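Local atomic coordinates of type IV pilus secretin PilQ family protein (Vibrio cholerae, PDB entry 6W6M), a protein that probably forms the outer-membrane secretin channel that the type IV competence pilus passes through during natural transformation. Residues V477-V482 against G507-V512; T517-G522 against L561-P566; V321-R326 against L464-Q469; T428-P433 against P468-D473. All blocks are in the same frame, centred on the assembly; numbering follows the deposited sequence.

Contact 1 (V477-V482 against G507-V512); sequences VLDLSV and GTQVLV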
# COMPACT_ATOMS: atom_id res chain seq x y z
N VAL A 477 8.87 50.11 18.75
CA VAL A 477 8.32 49.45 17.58
C VAL A 477 7.66 48.18 18.10
O VAL A 477 8.32 47.34 18.71
CB VAL A 477 9.38 49.12 16.53
CG1 VAL A 477 8.77 48.33 15.40
CG2 VAL A 477 10.01 50.38 15.99
N LEU A 478 6.35 48.04 17.88
CA LEU A 478 5.60 46.91 18.42
C LEU A 478 5.08 46.02 17.30
O LEU A 478 4.43 46.52 16.37
CB LEU A 478 4.43 47.41 19.27
CG LEU A 478 4.72 48.17 20.56
CD1 LEU A 478 3.43 48.68 21.15
CD2 LEU A 478 5.44 47.32 21.57
N ASP A 479 5.34 44.72 17.41
CA ASP A 479 4.65 43.70 16.57
C ASP A 479 3.45 43.12 17.34
O ASP A 479 3.69 42.40 18.32
CB ASP A 479 5.60 42.57 16.16
CG ASP A 479 6.56 42.96 15.04
OD1 ASP A 479 6.26 43.93 14.33
OD2 ASP A 479 7.60 42.29 14.91
N LEU A 480 2.23 43.41 16.89
CA LEU A 480 1.02 43.35 17.76
C LEU A 480 0.05 42.31 17.18
O LEU A 480 -0.20 42.35 15.97
CB LEU A 480 0.37 44.73 17.80
CG LEU A 480 1.20 45.83 18.46
CD1 LEU A 480 0.52 47.18 18.31
CD2 LEU A 480 1.45 45.51 19.93
N SER A 481 -0.48 41.44 18.04
CA SER A 481 -1.74 40.71 17.73
C SER A 481 -2.71 40.85 18.91
O SER A 481 -2.33 40.50 20.03
CB SER A 481 -1.46 39.26 17.43
OG SER A 481 -1.87 38.93 16.11
N VAL A 482 -3.93 41.33 18.65
CA VAL A 482 -4.96 41.45 19.73
C VAL A 482 -6.28 40.83 19.25
O VAL A 482 -6.78 41.29 18.21
CB VAL A 482 -5.17 42.92 20.12
CG1 VAL A 482 -6.22 43.08 21.21
CG2 VAL A 482 -3.87 43.60 20.53
N GLY A 507 -4.02 42.67 13.61
CA GLY A 507 -2.60 42.40 13.64
C GLY A 507 -1.81 43.43 12.87
O GLY A 507 -2.13 43.71 11.72
N THR A 508 -0.77 43.99 13.48
CA THR A 508 -0.08 45.12 12.86
C THR A 508 1.36 45.20 13.34
O THR A 508 1.81 44.42 14.19
CB THR A 508 -0.75 46.47 13.16
OG1 THR A 508 -0.81 46.70 14.57
CG2 THR A 508 -2.13 46.52 12.60
N GLN A 509 2.07 46.18 12.79
CA GLN A 509 3.33 46.67 13.33
C GLN A 509 3.23 48.18 13.40
O GLN A 509 2.91 48.82 12.40
CB GLN A 509 4.51 46.24 12.46
CG GLN A 509 5.84 46.61 13.05
CD GLN A 509 7.00 46.04 12.28
OE1 GLN A 509 6.81 45.28 11.33
NE2 GLN A 509 8.20 46.39 12.67
N VAL A 510 3.47 48.75 14.58
CA VAL A 510 3.34 50.19 14.76
C VAL A 510 4.57 50.75 15.48
O VAL A 510 5.40 50.01 16.00
CB VAL A 510 2.06 50.59 15.52
CG1 VAL A 510 0.83 50.21 14.73
CG2 VAL A 510 2.04 49.97 16.91
N LEU A 511 4.64 52.07 15.50
CA LEU A 511 5.76 52.83 16.05
C LEU A 511 5.18 53.95 16.91
O LEU A 511 4.51 54.84 16.39
CB LEU A 511 6.65 53.40 14.94
CG LEU A 511 7.47 54.64 15.31
CD1 LEU A 511 8.46 54.32 16.42
CD2 LEU A 511 8.19 55.18 14.08
N VAL A 512 5.42 53.90 18.21
CA VAL A 512 4.70 54.74 19.16
C VAL A 512 5.66 55.30 20.21
O VAL A 512 6.62 54.64 20.61
CB VAL A 512 3.54 53.94 19.81
CG1 VAL A 512 4.07 52.77 20.60
CG2 VAL A 512 2.66 54.79 20.68

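Contact 2 (T517-G522 against L561-P566); sequences TVVLGG and LIFVTP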
# COMPACT_ATOMS: atom_id res chain seq x y z
N THR A 517 -0.80 56.85 24.17
CA THR A 517 -1.70 55.91 23.53
C THR A 517 -1.89 56.24 22.05
O THR A 517 -1.84 57.40 21.64
CB THR A 517 -3.07 55.91 24.21
OG1 THR A 517 -3.85 54.84 23.70
CG2 THR A 517 -3.80 57.20 23.97
N VAL A 518 -2.11 55.20 21.26
CA VAL A 518 -2.49 55.34 19.86
C VAL A 518 -3.68 54.42 19.62
O VAL A 518 -3.83 53.42 20.31
CB VAL A 518 -1.35 55.00 18.89
CG1 VAL A 518 -0.22 55.97 19.05
CG2 VAL A 518 -0.86 53.60 19.10
N VAL A 519 -4.53 54.78 18.67
CA VAL A 519 -5.62 53.89 18.26
C VAL A 519 -5.15 53.07 17.07
O VAL A 519 -4.71 53.62 16.06
CB VAL A 519 -6.90 54.68 17.97
CG1 VAL A 519 -6.71 55.62 16.81
CG2 VAL A 519 -8.08 53.75 17.74
N LEU A 520 -5.22 51.75 17.20
CA LEU A 520 -4.72 50.86 16.16
C LEU A 520 -5.74 50.70 15.04
O LEU A 520 -5.37 50.61 13.87
CB LEU A 520 -4.39 49.49 16.75
CG LEU A 520 -3.26 49.39 17.76
CD1 LEU A 520 -3.21 47.99 18.31
CD2 LEU A 520 -1.96 49.74 17.11
N GLY A 521 -7.02 50.62 15.39
CA GLY A 521 -8.06 50.49 14.40
C GLY A 521 -9.42 50.50 15.06
O GLY A 521 -9.55 50.57 16.28
N GLY A 522 -10.44 50.43 14.22
CA GLY A 522 -11.80 50.39 14.70
C GLY A 522 -12.74 50.05 13.57
O GLY A 522 -12.34 50.01 12.40
N LEU A 561 -13.39 50.13 18.98
CA LEU A 561 -12.09 50.80 18.96
C LEU A 561 -11.06 49.98 19.71
O LEU A 561 -11.37 49.33 20.71
CB LEU A 561 -12.16 52.19 19.57
CG LEU A 561 -13.01 53.25 18.87
CD1 LEU A 561 -13.07 54.49 19.69
CD2 LEU A 561 -12.44 53.56 17.51
N ILE A 562 -9.80 50.03 19.25
CA ILE A 562 -8.70 49.34 19.91
C ILE A 562 -7.56 50.32 20.16
O ILE A 562 -7.09 50.98 19.23
CB ILE A 562 -8.21 48.14 19.08
CG1 ILE A 562 -9.31 47.07 19.02
CG2 ILE A 562 -6.97 47.55 19.69
CD1 ILE A 562 -9.06 45.98 18.04
N PHE A 563 -7.11 50.42 21.41
CA PHE A 563 -6.01 51.28 21.84
C PHE A 563 -4.84 50.45 22.35
O PHE A 563 -5.02 49.32 22.80
CB PHE A 563 -6.42 52.23 22.97
CG PHE A 563 -7.58 53.10 22.66
CD1 PHE A 563 -8.87 52.66 22.90
CD2 PHE A 563 -7.40 54.38 22.18
CE1 PHE A 563 -9.94 53.47 22.63
CE2 PHE A 563 -8.48 55.18 21.91
CZ PHE A 563 -9.75 54.72 22.14
N VAL A 564 -3.65 51.05 22.34
CA VAL A 564 -2.48 50.43 22.95
C VAL A 564 -1.60 51.52 23.53
O VAL A 564 -1.54 52.64 23.00
CB VAL A 564 -1.70 49.55 21.94
CG1 VAL A 564 -1.16 50.36 20.80
CG2 VAL A 564 -0.58 48.83 22.63
N THR A 565 -0.93 51.21 24.64
CA THR A 565 -0.01 52.15 25.28
C THR A 565 1.15 51.42 25.95
O THR A 565 0.96 50.68 26.91
CB THR A 565 -0.75 53.02 26.30
OG1 THR A 565 0.19 53.77 27.06
CG2 THR A 565 -1.59 52.20 27.22
N PRO A 566 2.37 51.60 25.46
CA PRO A 566 3.54 50.98 26.08
C PRO A 566 4.21 51.92 27.08
O PRO A 566 3.83 53.08 27.24
CB PRO A 566 4.45 50.72 24.89
CG PRO A 566 4.16 51.84 23.99
CD PRO A 566 2.72 52.22 24.17

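Contact 3 (V321-R326 against L464-Q469); sequences VQIEAR and LKVTPQ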
# COMPACT_ATOMS: atom_id res chain seq x y z
N VAL A 321 9.56 46.32 29.44
CA VAL A 321 8.48 47.12 28.88
C VAL A 321 7.15 46.58 29.39
O VAL A 321 7.00 45.37 29.61
CB VAL A 321 8.51 47.11 27.34
CG1 VAL A 321 7.31 47.82 26.78
CG2 VAL A 321 9.76 47.74 26.83
N GLN A 322 6.20 47.48 29.57
CA GLN A 322 4.84 47.17 29.99
C GLN A 322 3.88 47.57 28.89
O GLN A 322 3.86 48.73 28.49
CB GLN A 322 4.52 47.91 31.29
CG GLN A 322 3.14 47.68 31.82
CD GLN A 322 2.83 48.58 32.99
OE1 GLN A 322 3.74 49.08 33.65
NE2 GLN A 322 1.55 48.82 33.24
N ILE A 323 3.08 46.63 28.41
CA ILE A 323 2.18 46.87 27.28
C ILE A 323 0.74 46.66 27.72
O ILE A 323 0.42 45.69 28.41
CB ILE A 323 2.52 45.97 26.07
CG1 ILE A 323 3.90 46.31 25.51
CG2 ILE A 323 1.51 46.14 24.96
CD1 ILE A 323 4.98 45.38 25.94
N GLU A 324 -0.12 47.61 27.36
CA GLU A 324 -1.53 47.52 27.73
C GLU A 324 -2.48 47.84 26.60
O GLU A 324 -2.50 48.95 26.08
CB GLU A 324 -1.83 48.42 28.92
CG GLU A 324 -3.26 48.32 29.40
CD GLU A 324 -3.55 49.18 30.61
OE1 GLU A 324 -2.63 49.89 31.05
OE2 GLU A 324 -4.69 49.14 31.11
N ALA A 325 -3.28 46.86 26.22
CA ALA A 325 -4.27 47.00 25.17
C ALA A 325 -5.63 47.34 25.76
O ALA A 325 -5.91 47.08 26.93
CB ALA A 325 -4.36 45.73 24.32
N ARG A 326 -6.49 47.94 24.95
CA ARG A 326 -7.81 48.34 25.42
C ARG A 326 -8.83 48.22 24.29
O ARG A 326 -8.70 48.90 23.28
CB ARG A 326 -7.80 49.76 25.96
CG ARG A 326 -8.91 50.04 26.91
CD ARG A 326 -9.04 51.51 27.17
NE ARG A 326 -9.93 51.76 28.30
CZ ARG A 326 -10.80 52.76 28.35
NH1 ARG A 326 -10.89 53.61 27.33
NH2 ARG A 326 -11.58 52.91 29.41
N LEU A 464 -3.71 38.77 24.01
CA LEU A 464 -2.71 39.73 23.59
C LEU A 464 -1.39 39.02 23.36
O LEU A 464 -0.93 38.26 24.21
CB LEU A 464 -2.54 40.84 24.62
CG LEU A 464 -1.47 41.89 24.35
CD1 LEU A 464 -1.77 42.68 23.10
CD2 LEU A 464 -1.32 42.81 25.53
N LYS A 465 -0.77 39.29 22.21
CA LYS A 465 0.48 38.66 21.80
C LYS A 465 1.41 39.75 21.27
O LYS A 465 1.05 40.42 20.30
CB LYS A 465 0.23 37.63 20.72
CG LYS A 465 0.91 36.33 20.92
CD LYS A 465 0.32 35.31 20.00
CE LYS A 465 -1.17 35.26 20.17
NZ LYS A 465 -1.55 35.03 21.60
N VAL A 466 2.58 39.92 21.87
CA VAL A 466 3.40 41.08 21.54
C VAL A 466 4.89 40.78 21.57
O VAL A 466 5.37 39.95 22.35
CB VAL A 466 3.04 42.28 22.46
CG1 VAL A 466 3.36 41.97 23.90
CG2 VAL A 466 3.73 43.55 22.00
N THR A 467 5.63 41.46 20.65
CA THR A 467 7.09 41.57 20.68
C THR A 467 7.53 43.02 20.55
O THR A 467 7.26 43.68 19.53
CB THR A 467 7.75 40.74 19.58
OG1 THR A 467 7.04 39.51 19.39
CG2 THR A 467 9.18 40.41 19.95
N PRO A 468 8.18 43.58 21.58
CA PRO A 468 8.60 44.99 21.55
C PRO A 468 10.05 45.23 21.16
O PRO A 468 10.84 44.30 21.12
CB PRO A 468 8.34 45.44 22.99
CG PRO A 468 8.64 44.23 23.78
CD PRO A 468 8.29 43.03 22.94
N GLN A 469 10.41 46.48 20.88
CA GLN A 469 11.78 46.86 20.58
C GLN A 469 11.98 48.33 20.92
O GLN A 469 11.22 49.18 20.46
CB GLN A 469 12.12 46.61 19.11
CG GLN A 469 13.52 47.03 18.73
CD GLN A 469 13.86 46.80 17.27
OE1 GLN A 469 13.51 45.78 16.69
NE2 GLN A 469 14.55 47.75 16.67

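Contact 4 (T428-P433 against P468-D473); sequences TTNKQP and PQITPD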
# COMPACT_ATOMS: atom_id res chain seq x y z
N THR A 428 7.40 42.47 30.05
CA THR A 428 8.32 41.56 29.37
C THR A 428 9.67 42.25 29.20
O THR A 428 9.83 43.43 29.51
CB THR A 428 7.74 41.11 28.02
OG1 THR A 428 8.55 40.07 27.48
CG2 THR A 428 7.69 42.27 27.05
N THR A 429 10.62 41.48 28.66
CA THR A 429 12.01 41.93 28.40
C THR A 429 12.14 42.31 26.92
O THR A 429 11.46 41.69 26.09
CB THR A 429 13.03 40.83 28.77
OG1 THR A 429 12.92 40.53 30.16
CG2 THR A 429 14.45 41.36 28.63
N ASN A 430 12.98 43.31 26.61
CA ASN A 430 13.14 43.82 25.26
C ASN A 430 13.48 42.71 24.27
O ASN A 430 14.35 41.88 24.53
CB ASN A 430 14.23 44.89 25.26
CG ASN A 430 14.28 45.69 23.98
OD1 ASN A 430 13.27 45.89 23.33
ND2 ASN A 430 15.46 46.17 23.63
N LYS A 431 12.78 42.71 23.14
CA LYS A 431 13.00 41.78 22.02
C LYS A 431 12.56 40.36 22.34
O LYS A 431 13.03 39.40 21.75
CB LYS A 431 14.46 41.79 21.56
CG LYS A 431 15.00 43.10 21.01
CD LYS A 431 14.44 43.42 19.65
CE LYS A 431 14.55 42.25 18.72
NZ LYS A 431 14.86 42.67 17.33
N GLN A 432 11.60 40.23 23.25
CA GLN A 432 11.21 38.93 23.78
C GLN A 432 9.70 38.73 23.68
O GLN A 432 8.94 39.61 24.07
CB GLN A 432 11.67 38.82 25.23
CG GLN A 432 13.14 38.80 25.42
CD GLN A 432 13.80 37.64 24.72
OE1 GLN A 432 13.28 36.53 24.70
NE2 GLN A 432 14.96 37.90 24.12
N PRO A 433 9.23 37.59 23.16
CA PRO A 433 7.79 37.43 22.90
C PRO A 433 7.00 37.03 24.14
O PRO A 433 7.40 36.17 24.91
CB PRO A 433 7.75 36.31 21.85
CG PRO A 433 9.16 36.09 21.44
CD PRO A 433 10.01 36.49 22.57
N PRO A 468 8.18 43.58 21.58
CA PRO A 468 8.60 44.99 21.55
C PRO A 468 10.05 45.23 21.16
O PRO A 468 10.84 44.30 21.12
CB PRO A 468 8.34 45.44 22.99
CG PRO A 468 8.64 44.23 23.78
CD PRO A 468 8.29 43.03 22.94
N GLN A 469 10.41 46.48 20.88
CA GLN A 469 11.78 46.86 20.58
C GLN A 469 11.98 48.33 20.92
O GLN A 469 11.22 49.18 20.46
CB GLN A 469 12.12 46.61 19.11
CG GLN A 469 13.52 47.03 18.73
CD GLN A 469 13.86 46.80 17.27
OE1 GLN A 469 13.51 45.78 16.69
NE2 GLN A 469 14.55 47.75 16.67
N ILE A 470 13.00 48.63 21.71
CA ILE A 470 13.29 49.99 22.17
C ILE A 470 14.32 50.61 21.24
O ILE A 470 15.34 49.99 20.92
CB ILE A 470 13.80 49.99 23.62
CG1 ILE A 470 12.70 49.53 24.57
CG2 ILE A 470 14.27 51.37 24.01
CD1 ILE A 470 13.20 49.27 25.95
N THR A 471 14.07 51.84 20.81
CA THR A 471 14.92 52.61 19.91
C THR A 471 15.56 53.78 20.65
O THR A 471 15.18 54.10 21.78
CB THR A 471 14.09 53.09 18.72
OG1 THR A 471 13.31 54.22 19.10
CG2 THR A 471 13.19 51.99 18.21
N PRO A 472 16.54 54.46 20.03
CA PRO A 472 17.27 55.51 20.77
C PRO A 472 16.43 56.71 21.17
O PRO A 472 16.53 57.18 22.30
CB PRO A 472 18.39 55.90 19.81
CG PRO A 472 18.56 54.74 18.94
CD PRO A 472 17.20 54.18 18.75
N ASP A 473 15.61 57.24 20.26
CA ASP A 473 14.92 58.49 20.57
C ASP A 473 13.60 58.28 21.30
O ASP A 473 12.59 58.89 20.92
CB ASP A 473 14.69 59.28 19.29
CG ASP A 473 13.84 58.55 18.30
OD1 ASP A 473 13.49 57.39 18.59
OD2 ASP A 473 13.51 59.12 17.24

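Contact 1 (V477-V482 against G507-V512)
Leu480 lays its CD1 methyl against CG2 of Val510, the two side chains crossing at about a right angle with CD1 and CG2 3.5 Å apart. They sit inside a beta hairpin, strands 475-493 and 496-513, which forms one side of the chain's four-stranded antiparallel sheet in the secretin domain. Hydrogen-bonded pairs, Leu478 with Val510 and Leu480 with Thr508, alternate with non-hydrogen-bonded ones. Each of the former closes a ring of two backbone bonds; the straightest runs from Leu480 N to Thr508 O, 2.9 Å with 173° at the hydrogen. Between the rings, the CA of Gln509 leans on Leu478 O at 3.2 Å in a CA-H...O contact.

The faces of the hairpin differ in character. Leu478, Leu480, Thr508 and Val510 form a largely apolar face, widened where Leu478 CD1 meets Val512 CG1 at 4.2 Å; Leu520 of the next strand packs over Leu480, Thr508 and Val510, and Ile427 of a neighbouring subunit on Thr508 and Val510; the four residues are buried. On the other face lie Val477, Asp479 and Gln509, all partly exposed. Gln509 has CG anti to its backbone nitrogen (chi1 -174°) and an extended chain, and therefore runs alongside Asp479, pointing the same way, with carboxylate and amide planes nearly perpendicular at 86°. Lys263 of a neighbouring subunit packs on both residues and may temper the negative charge. At Gly507 a strand of that subunit continues the ladder. On its side away from Asp479, the Gln509 amide brings NE2 to 3.4 Å from Val477 CG1.

Contact 2 (T517-G522 against L561-P566)
Thr517 turns OG1 anti to its own nitrogen (chi1 -171°), while Val564 holds CG1 between its nitrogen and carbonyl carbon (chi1 63°); the first rotation aims a hydroxyl at the partner backbone, the second a methyl at two neighbours. Thr517 OG1 donates to Val564 O at 3.3 Å from above the carbonyl plane, whereas Val518 N reaches the same oxygen at 3.1 Å nearly along the C=O axis. Two donors thus grip one acceptor from different directions.

Val564 CG1 settles between Val518 CG2, 3.7 Å away, and Leu520, whose CG lies 3.8 Å from that methyl. Val518 and Val564 run alongside each other; Leu520 slants across and also brings CD1 to 4.0 Å from Ile562 CG2. Val512 of the preceding strand packs on Val518. On the reverse face Val519 leans on the Phe563 ring, and Arg425 of a neighbouring subunit packs on Val519 and Leu561.

Farther along, Leu520 N bonds to Ile562 O at 2.9 Å, and Ile562 N donates to Gly521 O. Between the flanking pairs Val519-Phe563 and Gly522-Leu561, Leu520 and Gly521 both face Ile562, with Leu520 in a helix-like conformation: a beta bulge in the antiparallel pairing of strands 518-534 and 549-568 of the secretin domain.

Contact 3 (V321-R326 against L464-Q469)
Ile323 sends CB toward strand 464-469, and its two branches part there. From CB, the CG2 methyl heads for Leu464 and stops 4.4 Å from its CD2. The other branch passes through CG1 to CD1, the tip, which lies 4.3 Å from Val466 CG1 and 4.4 Å from Pro468 CG. One isoleucine thus spans three successive inward-facing residues of the opposite strand, CG2 serving one and CD1 the other two. In the model, chi2 (100°) turns CD1 toward Val466 and Pro468.

Such face-to-face packing, with strand axes 9.0 Å apart and inclined at 136°, is that of two layered beta sheets: strand 320-347 belongs to the sheet that also contains 404-429 and 549-568, and strand 456-471 to the four-stranded sheet. It is consistent with the layered beta architecture of the secretin family. Contacts are apolar and loosely spaced, and all five residues concerned are buried. Val564 of strand 549-568 flanks Ile323, while Leu426 of strand 404-429 reaches Val466.

Next along, Ala325 presents its CB methyl to Leu464. With CG anti to the backbone nitrogen (chi1 177°), Leu464 stretches out to the facing sheet, and its CD1 comes within 4.2 Å of Ala325 CB.

Contact 4 (T428-P433 against P468-D473)
Polar contacts between Asn430, Lys431 and the strand end at Pro468-Ile470 are all weak, but there are three of them, on three successive residues, Pro468 to Ile470. Ile470 N donates to Asn430 OD1 at 3.2 Å, with a bent angle of 134° at the hydrogen. Lys431 N does likewise to Pro468 O, also at 3.2 Å. The third runs between side chains, from Lys431 NZ to Gln469 OE1 at 3.5 Å. Asn430 owes its role to its first torsion: CG lies anti to the backbone nitrogen (chi1 -168°), which carries the amide across to the Ile470 backbone although CB itself does not face that way. Thr428 OG1 makes a weak hydrogen bond to Gln432 O within the turn segment.

These groups are presented by a type II beta turn, Thr429 to Gln432, that ends strand 404-429 and leads toward strand 434-444. Lys431 occupies its third position with positive phi, 71°. The turn therefore ties the end of one sheet to the end of strand 456-471 in the other, within the secretin domain.

Apolar contacts accompany the bonds. Thr428 CG2 points at the Pro468 ring, 3.9 Å from CG. Lys431, bent at successive torsions, lies beside Gln469 and points the same way, its CD 3.8 Å from Gln469 CG.

Contacts between subunits involve the same loop. Lys431 NZ forms a long, weak ion pair with Glu290 of a neighbouring subunit, and Thr429 OG1 makes a weak hydrogen bond to Gln509 O of another subunit.

From the N terminus, strand 321-326 comes first and waits through 137 residues until 464-469 closes contact 3, the longest loop of the four. Within that span lies 428-433, whose own partner, 468-473, overlaps 464-469 at Pro468 and Gln469; contact 4 is thus almost nested in contact 3 and ends just beyond it. Contact 1 follows in series as a hairpin, beginning on the strand next to 456-471, and contact 2 follows in turn, its first strand coming directly after 507-512. Contacts 3 and 4 join the two sheets, contact 1 builds one of them, contact 2 the other, and side chains of contacts 1 and 2 pack together between them.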